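Local atomic coordinates of catalase (PDB entry 4B7H), a protein that breaks down hydrogen peroxide into water and oxygen at a heme iron, carries bound NADPH, and is inhibited by nitric oxide. Residues N136-F148 with R197-S211. Numbering follows the deposited sequence.
Sequences NYDIVGNNTPTFF and RGTPKTSRHQDGFGS. With NDP (NADPH dihydro-nicotinamide-adenine-dinucleotide phosphate), chain H.
The F209 ring carries the backbone N of P145 over one face, while the carbonyl oxygens of N142, in plane, and N143, near the plane, lie at its edge. P145 makes a CH-pi contact: its CD stands over the face, 3.9 Å from the F209 ring centroid and 14° off the normal. The backbones meet in one antiparallel bridge at the end of strand 135-142, in the beta-barrel core of the catalase fold. N142 and F209 form its hydrogen-bonded pair, with F209 N giving to N142 O at 2.8 Å and N142 N to F209 O at 3.1 Å. With CG of F209 anti to its carbonyl carbon (chi1 -55°), the ring face sits against P145, both side chains running in one direction.

CG of P145 meets the nicotinamide, 3.6 Å from C4N; the guanidinium of R197 lies with one face against the adenine, C4A of NADPH 3.3 Å above its plane. R197 NH2 adds a weak hydrogen bond to O2B of NADPH (3.2 Å); the strongest polar partner of R197 is Y192. The two segments also border the heme pocket, through V140, G141, N142, F147, G210 and S211.

The N143 and Q206 amides meet with planes 81° apart, joined by a weak hydrogen bond from ND2 of N143 to OE1 of Q206; ND2 also donates to a water that donates to R197 O. The strongest polar partner of N143 is H124. S211 OG donates to T144 O at 2.8 Å, in the carbonyl plane, and accepts from a second water that also donates to T146 O.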
ATOM      1  N   ASN A 136      25.612   5.156  -7.158  1.00  8.37           N
ATOM      2  CA  ASN A 136      25.749   4.558  -5.832  1.00  8.88           C
ATOM      3  C   ASN A 136      26.242   3.126  -5.965  1.00  8.92           C
ATOM      4  O   ASN A 136      25.624   2.314  -6.646  1.00  9.51           O
ATOM      5  CB  ASN A 136      24.427   4.577  -5.056  1.00  9.62           C
ATOM      6  CG  ASN A 136      23.958   5.988  -4.729  1.00  9.19           C
ATOM      7  OD1 ASN A 136      24.758   6.927  -4.734  1.00 10.62           O
ATOM      8  ND2 ASN A 136      22.659   6.144  -4.439  1.00 11.82           N
ATOM      9  N   TYR A 137      27.367   2.832  -5.322  1.00  8.47           N
ATOM     10  CA  TYR A 137      27.900   1.478  -5.279  1.00  8.36           C
ATOM     11  C   TYR A 137      27.727   0.963  -3.859  1.00  7.03           C
ATOM     12  O   TYR A 137      28.338   1.495  -2.922  1.00  8.94           O
ATOM     13  CB  TYR A 137      29.385   1.477  -5.663  1.00  8.67           C
ATOM     14  CG  TYR A 137      30.048   0.118  -5.559  1.00  8.67           C
ATOM     15  CD1 TYR A 137      29.330  -1.047  -5.806  1.00  9.97           C
ATOM     16  CD2 TYR A 137      31.390  -0.002  -5.203  1.00  8.64           C
ATOM     17  CE1 TYR A 137      29.929  -2.292  -5.706  1.00  9.40           C
ATOM     18  CE2 TYR A 137      31.995  -1.252  -5.100  1.00 10.38           C
ATOM     19  CZ  TYR A 137      31.257  -2.386  -5.353  1.00 10.36           C
ATOM     20  OH  TYR A 137      31.852  -3.622  -5.250  1.00 10.52           O
ATOM     21  N   ASP A 138      26.878  -0.047  -3.688  1.00  7.69           N
ATOM     22  CA  ASP A 138      26.658  -0.607  -2.361  1.00  8.48           C
ATOM     23  C   ASP A 138      27.382  -1.925  -2.237  1.00  8.55           C
ATOM     24  O   ASP A 138      27.290  -2.773  -3.132  1.00  9.41           O
ATOM     25  CB  ASP A 138      25.167  -0.871  -2.090  1.00  8.60           C
ATOM     26  CG  ASP A 138      24.317   0.389  -2.090  1.00  9.16           C
ATOM     27  OD1 ASP A 138      24.854   1.515  -2.167  1.00  8.76           O
ATOM     28  OD2 ASP A 138      23.084   0.232  -1.991  1.00  8.68           O
ATOM     29  N   ILE A 139      28.104  -2.086  -1.131  1.00  7.87           N
ATOM     30  CA  ILE A 139      28.628  -3.396  -0.758  1.00  8.87           C
ATOM     31  C   ILE A 139      27.880  -3.812   0.499  1.00  8.34           C
ATOM     32  O   ILE A 139      28.163  -3.334   1.601  1.00  8.61           O
ATOM     33  CB  ILE A 139      30.157  -3.406  -0.535  1.00  9.32           C
ATOM     34  CG1 ILE A 139      30.877  -2.893  -1.789  1.00 10.14           C
ATOM     35  CG2 ILE A 139      30.622  -4.824  -0.174  1.00 10.77           C
ATOM     36  CD1 ILE A 139      32.389  -2.789  -1.655  1.00 10.77           C
ATOM     37  N   VAL A 140      26.882  -4.663   0.303  1.00  8.48           N
ATOM     38  CA  VAL A 140      25.990  -5.051   1.377  1.00  8.53           C
ATOM     39  C   VAL A 140      26.571  -6.328   1.966  1.00  8.13           C
ATOM     40  O   VAL A 140      26.276  -7.446   1.515  1.00  8.61           O
ATOM     41  CB  VAL A 140      24.548  -5.232   0.845  1.00  8.28           C
ATOM     42  CG1 VAL A 140      23.590  -5.569   1.979  1.00  9.30           C
ATOM     43  CG2 VAL A 140      24.097  -3.951   0.135  1.00  9.85           C
ATOM     44  N   GLY A 141      27.444  -6.149   2.955  1.00  8.40           N
ATOM     45  CA  GLY A 141      28.184  -7.261   3.514  1.00  8.61           C
ATOM     46  C   GLY A 141      27.721  -7.666   4.897  1.00  8.75           C
ATOM     47  O   GLY A 141      26.684  -7.202   5.375  1.00  8.37           O
ATOM     48  N   ASN A 142      28.482  -8.561   5.520  1.00  8.58           N
ATOM     49  CA  ASN A 142      28.234  -9.029   6.884  1.00  9.17           C
ATOM     50  C   ASN A 142      29.560  -9.036   7.635  1.00  8.21           C
ATOM     51  O   ASN A 142      30.616  -8.836   7.029  1.00  9.10           O
ATOM     52  CB  ASN A 142      27.656 -10.451   6.881  1.00  9.82           C
ATOM     53  CG  ASN A 142      26.141 -10.490   6.715  1.00 10.37           C
ATOM     54  OD1 ASN A 142      25.420  -9.586   7.149  1.00 13.04           O
ATOM     55  ND2 ASN A 142      25.651 -11.565   6.114  1.00  8.74           N
ATOM     56  N   ASN A 143      29.512  -9.301   8.938  1.00  8.38           N
ATOM     57  CA  ASN A 143      30.725  -9.420   9.747  1.00  8.45           C
ATOM     58  C   ASN A 143      31.356 -10.827   9.704  1.00  9.13           C
ATOM     59  O   ASN A 143      32.114 -11.201  10.611  1.00 11.08           O
ATOM     60  CB  ASN A 143      30.447  -9.002  11.194  1.00  9.11           C
ATOM     61  CG  ASN A 143      29.574  -9.995  11.921  1.00 10.43           C
ATOM     62  OD1 ASN A 143      28.944 -10.854  11.300  1.00 10.00           O
ATOM     63  ND2 ASN A 143      29.528  -9.889  13.239  1.00 11.55           N
ATOM     64  N   THR A 144      31.038 -11.584   8.651  1.00  8.87           N
ATOM     65  CA  THR A 144      31.587 -12.915   8.386  1.00  8.99           C
ATOM     66  C   THR A 144      31.985 -13.025   6.916  1.00  8.97           C
ATOM     67  O   THR A 144      31.306 -12.474   6.037  1.00  8.80           O
ATOM     68  CB  THR A 144      30.563 -14.029   8.679  1.00  9.32           C
ATOM     69  OG1 THR A 144      31.021 -15.252   8.091  1.00 10.43           O
ATOM     70  CG2 THR A 144      29.183 -13.670   8.099  1.00  9.61           C
ATOM     71  N   PRO A 145      33.085 -13.746   6.634  1.00  9.89           N
ATOM     72  CA  PRO A 145      33.564 -13.918   5.260  1.00  9.91           C
ATOM     73  C   PRO A 145      32.757 -14.965   4.488  1.00  9.76           C
ATOM     74  O   PRO A 145      32.989 -15.154   3.292  1.00  9.95           O
ATOM     75  CB  PRO A 145      35.001 -14.417   5.464  1.00 10.38           C
ATOM     76  CG  PRO A 145      34.894 -15.222   6.730  1.00 10.43           C
ATOM     77  CD  PRO A 145      34.007 -14.362   7.605  1.00 10.77           C
ATOM     78  N   THR A 146      31.815 -15.624   5.156  1.00  9.88           N
ATOM     79  CA  THR A 146      31.062 -16.718   4.551  1.00  9.64           C
ATOM     80  C   THR A 146      29.579 -16.617   4.943  1.00  9.78           C
ATOM     81  O   THR A 146      29.158 -15.604   5.495  1.00 11.16           O
ATOM     82  CB  THR A 146      31.711 -18.088   4.923  1.00 10.56           C
ATOM     83  OG1 THR A 146      31.091 -19.150   4.196  1.00 10.59           O
ATOM     84  CG2 THR A 146      31.631 -18.354   6.427  1.00 11.87           C
ATOM     85  N   PHE A 147      28.780 -17.636   4.639  1.00  8.68           N
ATOM     86  CA  PHE A 147      27.365 -17.620   5.016  1.00  8.73           C
ATOM     87  C   PHE A 147      26.831 -19.046   5.046  1.00  8.68           C
ATOM     88  O   PHE A 147      27.552 -19.987   4.704  1.00  9.63           O
ATOM     89  CB  PHE A 147      26.558 -16.754   4.050  1.00 10.01           C
ATOM     90  CG  PHE A 147      25.248 -16.245   4.616  1.00 10.07           C
ATOM     91  CD1 PHE A 147      25.238 -15.350   5.675  1.00 11.68           C
ATOM     92  CD2 PHE A 147      24.036 -16.626   4.052  1.00 11.12           C
ATOM     93  CE1 PHE A 147      24.033 -14.857   6.192  1.00 12.51           C
ATOM     94  CE2 PHE A 147      22.828 -16.141   4.560  1.00 12.57           C
ATOM     95  CZ  PHE A 147      22.832 -15.247   5.625  1.00 13.61           C
ATOM     96  N   PHE A 148      25.563 -19.185   5.432  1.00  9.84           N
ATOM     97  CA  PHE A 148      24.969 -20.475   5.768  1.00  9.80           C
ATOM     98  C   PHE A 148      24.601 -21.352   4.574  1.00  9.50           C
ATOM     99  O   PHE A 148      24.366 -22.551   4.750  1.00  9.97           O
ATOM    100  CB  PHE A 148      23.674 -20.269   6.563  1.00 10.10           C
ATOM    101  CG  PHE A 148      23.836 -19.478   7.838  1.00  8.59           C
ATOM    102  CD1 PHE A 148      24.101 -20.121   9.044  1.00  9.59           C
ATOM    103  CD2 PHE A 148      23.659 -18.094   7.841  1.00  8.77           C
ATOM    104  CE1 PHE A 148      24.218 -19.393  10.231  1.00  9.47           C
ATOM    105  CE2 PHE A 148      23.774 -17.361   9.028  1.00  9.05           C
ATOM    106  CZ  PHE A 148      24.048 -18.015  10.217  1.00  9.69           C
ATOM    107  N   ARG A 197      32.823 -14.618  17.802  1.00 10.70           N
ATOM    108  CA  ARG A 197      32.367 -13.583  16.867  1.00 11.62           C
ATOM    109  C   ARG A 197      30.852 -13.504  16.693  1.00 12.06           C
ATOM    110  O   ARG A 197      30.342 -12.567  16.077  1.00 11.85           O
ATOM    111  CB  ARG A 197      33.060 -13.719  15.509  1.00 12.60           C
ATOM    112  CG  ARG A 197      34.551 -13.503  15.594  1.00 13.18           C
ATOM    113  CD  ARG A 197      35.184 -13.439  14.235  1.00 13.57           C
ATOM    114  NE  ARG A 197      36.618 -13.234  14.361  1.00 14.74           N
ATOM    115  CZ  ARG A 197      37.417 -12.989  13.334  1.00 13.56           C
ATOM    116  NH1 ARG A 197      36.918 -12.914  12.105  1.00 14.80           N
ATOM    117  NH2 ARG A 197      38.710 -12.815  13.540  1.00 14.39           N
ATOM    118  N   GLY A 198      30.133 -14.477  17.240  1.00 10.34           N
ATOM    119  CA  GLY A 198      28.683 -14.396  17.275  1.00 10.36           C
ATOM    120  C   GLY A 198      28.187 -13.269  18.158  1.00  9.44           C
ATOM    121  O   GLY A 198      27.035 -12.851  18.027  1.00 11.27           O
ATOM    122  N   THR A 199      29.048 -12.776  19.051  1.00  9.98           N
ATOM    123  CA  THR A 199      28.671 -11.717  19.981  1.00 11.15           C
ATOM    124  C   THR A 199      29.704 -10.589  20.078  1.00 11.71           C
ATOM    125  O   THR A 199      30.272 -10.361  21.144  1.00 11.54           O
ATOM    126  CB  THR A 199      28.378 -12.282  21.400  1.00 11.45           C
ATOM    127  OG1 THR A 199      29.493 -13.063  21.855  1.00 12.35           O
ATOM    128  CG2 THR A 199      27.139 -13.169  21.388  1.00 11.54           C
ATOM    129  N   PRO A 200      29.918  -9.853  18.975  1.00 11.40           N
ATOM    130  CA  PRO A 200      30.826  -8.704  19.044  1.00 10.85           C
ATOM    131  C   PRO A 200      30.242  -7.639  19.974  1.00  9.59           C
ATOM    132  O   PRO A 200      29.018  -7.477  20.001  1.00 11.49           O
ATOM    133  CB  PRO A 200      30.849  -8.172  17.603  1.00 11.04           C
ATOM    134  CG  PRO A 200      30.032  -9.131  16.773  1.00 12.94           C
ATOM    135  CD  PRO A 200      29.155  -9.885  17.716  1.00 11.82           C
ATOM    136  N   LYS A 201      31.080  -6.914  20.708  1.00  9.93           N
ATOM    137  CA  LYS A 201      30.554  -5.946  21.669  1.00 10.88           C
ATOM    138  C   LYS A 201      29.858  -4.770  20.986  1.00 10.13           C
ATOM    139  O   LYS A 201      28.819  -4.298  21.464  1.00 10.83           O
ATOM    140  CB  LYS A 201      31.649  -5.425  22.603  1.00 11.56           C
ATOM    141  CG  LYS A 201      32.218  -6.485  23.526  1.00 13.70           C
ATOM    142  CD  LYS A 201      33.155  -5.874  24.555  1.00 15.42           C
ATOM    143  CE  LYS A 201      33.752  -6.958  25.445  1.00 15.80           C
ATOM    144  NZ  LYS A 201      34.512  -6.393  26.592  1.00 22.30           N
ATOM    145  N   THR A 202      30.440  -4.282  19.893  1.00  9.95           N
ATOM    146  CA  THR A 202      29.927  -3.095  19.221  1.00  9.43           C
ATOM    147  C   THR A 202      29.975  -3.281  17.713  1.00  9.82           C
ATOM    148  O   THR A 202      30.523  -4.271  17.203  1.00 11.07           O
ATOM    149  CB  THR A 202      30.761  -1.830  19.548  1.00 10.28           C
ATOM    150  OG1 THR A 202      31.980  -1.865  18.798  1.00 11.13           O
ATOM    151  CG2 THR A 202      31.078  -1.721  21.041  1.00 10.88           C
ATOM    152  N   SER A 203      29.420  -2.313  16.995  1.00  9.36           N
ATOM    153  CA  SER A 203      29.552  -2.288  15.546  1.00  9.05           C
ATOM    154  C   SER A 203      30.949  -1.900  15.094  1.00  8.83           C
ATOM    155  O   SER A 203      31.341  -2.199  13.961  1.00  9.53           O
ATOM    156  CB  SER A 203      28.562  -1.302  14.944  1.00  8.79           C
ATOM    157  OG  SER A 203      27.238  -1.685  15.227  1.00  9.54           O
ATOM    158  N   ARG A 204      31.687  -1.206  15.964  1.00  9.71           N
ATOM    159  CA  ARG A 204      33.020  -0.709  15.635  1.00 10.14           C
ATOM    160  C   ARG A 204      34.097  -1.773  15.812  1.00 10.49           C
ATOM    161  O   ARG A 204      35.176  -1.677  15.213  1.00 11.23           O
ATOM    162  CB  ARG A 204      33.361   0.500  16.511  1.00 10.17           C
ATOM    163  CG  ARG A 204      32.319   1.619  16.449  1.00  9.85           C
ATOM    164  CD  ARG A 204      32.689   2.784  17.364  1.00 10.94           C
ATOM    165  NE  ARG A 204      32.546   2.434  18.774  1.00 11.34           N
ATOM    166  CZ  ARG A 204      33.512   2.506  19.682  1.00 11.64           C
ATOM    167  NH1 ARG A 204      34.729   2.930  19.350  1.00 13.66           N
ATOM    168  NH2 ARG A 204      33.253   2.155  20.933  1.00 12.32           N
ATOM    169  N   HIS A 205      33.799  -2.775  16.636  1.00 10.59           N
ATOM    170  CA  HIS A 205      34.765  -3.805  16.999  1.00 11.55           C
ATOM    171  C   HIS A 205      34.513  -5.134  16.291  1.00 10.79           C
ATOM    172  O   HIS A 205      34.503  -6.203  16.917  1.00 11.25           O
ATOM    173  CB  HIS A 205      34.764  -3.992  18.517  1.00 11.22           C
ATOM    174  CG  HIS A 205      35.272  -2.797  19.266  1.00 11.22           C
ATOM    175  ND1 HIS A 205      34.456  -1.762  19.672  1.00 12.98           N
ATOM    176  CD2 HIS A 205      36.525  -2.461  19.657  1.00 11.47           C
ATOM    177  CE1 HIS A 205      35.180  -0.850  20.299  1.00 13.76           C
ATOM    178  NE2 HIS A 205      36.440  -1.248  20.299  1.00 13.59           N
ATOM    179  N   GLN A 206      34.306  -5.051  14.980  1.00 10.63           N
ATOM    180  CA  GLN A 206      34.128  -6.227  14.135  1.00 10.06           C
ATOM    181  C   GLN A 206      34.634  -5.875  12.750  1.00  9.89           C
ATOM    182  O   GLN A 206      34.595  -4.706  12.343  1.00 10.31           O
ATOM    183  CB  GLN A 206      32.646  -6.621  14.054  1.00 10.67           C
ATOM    184  CG  GLN A 206      31.809  -5.593  13.299  1.00 10.72           C
ATOM    185  CD  GLN A 206      30.323  -5.820  13.398  1.00  9.92           C
ATOM    186  OE1 GLN A 206      29.855  -6.885  13.825  1.00 10.98           O
ATOM    187  NE2 GLN A 206      29.560  -4.805  13.010  1.00 10.24           N
ATOM    188  N   ASP A 207      35.135  -6.875  12.031  1.00  9.71           N
ATOM    189  CA  ASP A 207      35.430  -6.707  10.616  1.00  9.43           C
ATOM    190  C   ASP A 207      34.137  -6.718   9.811  1.00 10.04           C
ATOM    191  O   ASP A 207      33.094  -7.188  10.286  1.00 10.39           O
ATOM    192  CB  ASP A 207      36.274  -7.865  10.083  1.00  9.82           C
ATOM    193  CG  ASP A 207      37.716  -7.839  10.555  1.00 12.27           C
ATOM    194  OD1 ASP A 207      38.233  -6.764  10.939  1.00 12.74           O
ATOM    195  OD2 ASP A 207      38.342  -8.924  10.491  1.00 12.92           O
ATOM    196  N   GLY A 208      34.231  -6.250   8.570  1.00 10.14           N
ATOM    197  CA  GLY A 208      33.176  -6.461   7.598  1.00  9.16           C
ATOM    198  C   GLY A 208      33.741  -7.209   6.407  1.00  8.50           C
ATOM    199  O   GLY A 208      34.957  -7.216   6.184  1.00  9.48           O
ATOM    200  N   PHE A 209      32.862  -7.839   5.633  1.00  9.21           N
ATOM    201  CA  PHE A 209      33.275  -8.601   4.453  1.00  9.05           C
ATOM    202  C   PHE A 209      32.202  -8.495   3.390  1.00  9.55           C
ATOM    203  O   PHE A 209      31.020  -8.429   3.724  1.00  9.64           O
ATOM    204  CB  PHE A 209      33.426 -10.088   4.781  1.00  9.67           C
ATOM    205  CG  PHE A 209      34.356 -10.377   5.927  1.00  9.72           C
ATOM    206  CD1 PHE A 209      33.883 -10.365   7.230  1.00  9.91           C
ATOM    207  CD2 PHE A 209      35.694 -10.691   5.707  1.00 10.54           C
ATOM    208  CE1 PHE A 209      34.718 -10.644   8.304  1.00  9.93           C
ATOM    209  CE2 PHE A 209      36.542 -10.977   6.774  1.00 11.59           C
ATOM    210  CZ  PHE A 209      36.056 -10.947   8.077  1.00 11.19           C
ATOM    211  N   GLY A 210      32.588  -8.506   2.116  1.00  9.01           N
ATOM    212  CA  GLY A 210      31.605  -8.637   1.055  1.00 10.19           C
ATOM    213  C   GLY A 210      31.058 -10.055   0.991  1.00  9.93           C
ATOM    214  O   GLY A 210      29.978 -10.296   0.445  1.00  8.94           O
ATOM    215  N   SER A 211      31.834 -10.986   1.548  1.00  9.67           N
ATOM    216  CA  SER A 211      31.551 -12.430   1.595  1.00  9.36           C
ATOM    217  C   SER A 211      31.619 -13.111   0.223  1.00  9.36           C
ATOM    218  O   SER A 211      32.450 -14.008   0.019  1.00 11.07           O
ATOM    219  CB  SER A 211      30.228 -12.761   2.306  1.00  9.35           C
ATOM    220  OG  SER A 211      30.096 -12.070   3.538  1.00 10.56           O
TER
HETATM  221  PA  NDP H1520      44.426 -17.737   8.095  1.00 19.80           P
HETATM  222  O1A NDP H1520      45.218 -18.151   9.281  1.00 21.02           O
HETATM  223  O2A NDP H1520      45.235 -16.992   7.090  1.00 21.48           O
HETATM  224  O5B NDP H1520      43.210 -16.826   8.602  1.00 20.25           O
HETATM  225  C5B NDP H1520      42.409 -17.244   9.681  1.00 17.75           C
HETATM  226  C4B NDP H1520      41.329 -16.189   9.852  1.00 18.07           C
HETATM  227  O4B NDP H1520      40.463 -16.578  10.909  1.00 16.70           O
HETATM  228  C3B NDP H1520      41.934 -14.830  10.210  1.00 18.82           C
HETATM  229  O3B NDP H1520      41.289 -13.809   9.472  1.00 20.05           O
HETATM  230  C2B NDP H1520      41.639 -14.730  11.695  1.00 16.06           C
HETATM  231  O2B NDP H1520      41.586 -13.416  12.217  1.00 18.78           O
HETATM  232  C1B NDP H1520      40.312 -15.470  11.763  1.00 16.89           C
HETATM  233  N9A NDP H1520      39.893 -15.795  13.141  1.00 16.35           N
HETATM  234  C8A NDP H1520      40.660 -15.759  14.279  1.00 16.32           C
HETATM  235  N7A NDP H1520      39.888 -16.100  15.336  1.00 17.09           N
HETATM  236  C5A NDP H1520      38.631 -16.348  14.890  1.00 17.72           C
HETATM  237  C6A NDP H1520      37.461 -16.729  15.542  1.00 17.25           C
HETATM  238  N6A NDP H1520      37.354 -16.588  16.864  1.00 16.92           N
HETATM  239  N1A NDP H1520      36.316 -16.922  14.804  1.00 17.73           N
HETATM  240  C2A NDP H1520      36.324 -16.728  13.437  1.00 19.55           C
HETATM  241  N3A NDP H1520      37.486 -16.346  12.797  1.00 17.61           N
HETATM  242  C4A NDP H1520      38.622 -16.158  13.513  1.00 16.52           C
HETATM  243  O3  NDP H1520      43.734 -19.060   7.467  1.00 19.49           O
HETATM  244  PN  NDP H1520      42.775 -19.081   6.167  1.00 18.28           P
HETATM  245  O1N NDP H1520      42.617 -17.711   5.601  1.00 17.58           O
HETATM  246  O2N NDP H1520      43.256 -20.198   5.318  1.00 19.92           O
HETATM  247  O5D NDP H1520      41.354 -19.537   6.772  1.00 18.18           O
HETATM  248  C5D NDP H1520      41.294 -20.545   7.763  1.00 15.88           C
HETATM  249  C4D NDP H1520      39.921 -20.537   8.403  1.00 17.19           C
HETATM  250  O4D NDP H1520      39.725 -19.292   9.041  1.00 16.76           O
HETATM  251  C3D NDP H1520      38.822 -20.671   7.360  1.00 16.88           C
HETATM  252  O3D NDP H1520      38.456 -22.030   7.163  1.00 19.64           O
HETATM  253  C2D NDP H1520      37.701 -19.825   7.940  1.00 15.76           C
HETATM  254  O2D NDP H1520      36.862 -20.630   8.719  1.00 16.39           O
HETATM  255  C1D NDP H1520      38.387 -18.837   8.877  1.00 15.89           C
HETATM  256  N1N NDP H1520      38.377 -17.462   8.331  1.00 15.98           N
HETATM  257  C2N NDP H1520      38.752 -17.268   7.033  1.00 17.90           C
HETATM  258  C3N NDP H1520      38.774 -16.011   6.449  1.00 17.38           C
HETATM  259  C7N NDP H1520      39.183 -15.908   5.016  1.00 18.47           C
HETATM  260  O7N NDP H1520      38.653 -14.870   4.244  1.00 19.56           O
HETATM  261  N7N NDP H1520      40.013 -16.805   4.495  1.00 19.91           N
HETATM  262  C4N NDP H1520      38.387 -14.761   7.211  1.00 15.96           C
HETATM  263  C5N NDP H1520      37.994 -15.086   8.624  1.00 15.78           C
HETATM  264  C6N NDP H1520      38.003 -16.394   9.109  1.00 16.83           C
HETATM  265  P2B NDP H1520      42.888 -12.747  12.901  1.00 19.04           P
HETATM  266  O1X NDP H1520      43.363 -13.672  14.002  1.00 21.55           O
HETATM  267  O2X NDP H1520      43.945 -12.574  11.832  1.00 20.64           O
HETATM  268  O3X NDP H1520      42.453 -11.401  13.453  1.00 21.13           O
HETATM  269  O   HOH W   1      27.952  -8.552  -0.430  1.00  9.61           O
HETATM  270  O   HOH W   2      28.282 -12.216  14.411  1.00 12.13           O
HETATM  271  O   HOH W   3      27.703 -13.268   4.666  1.00 11.01           O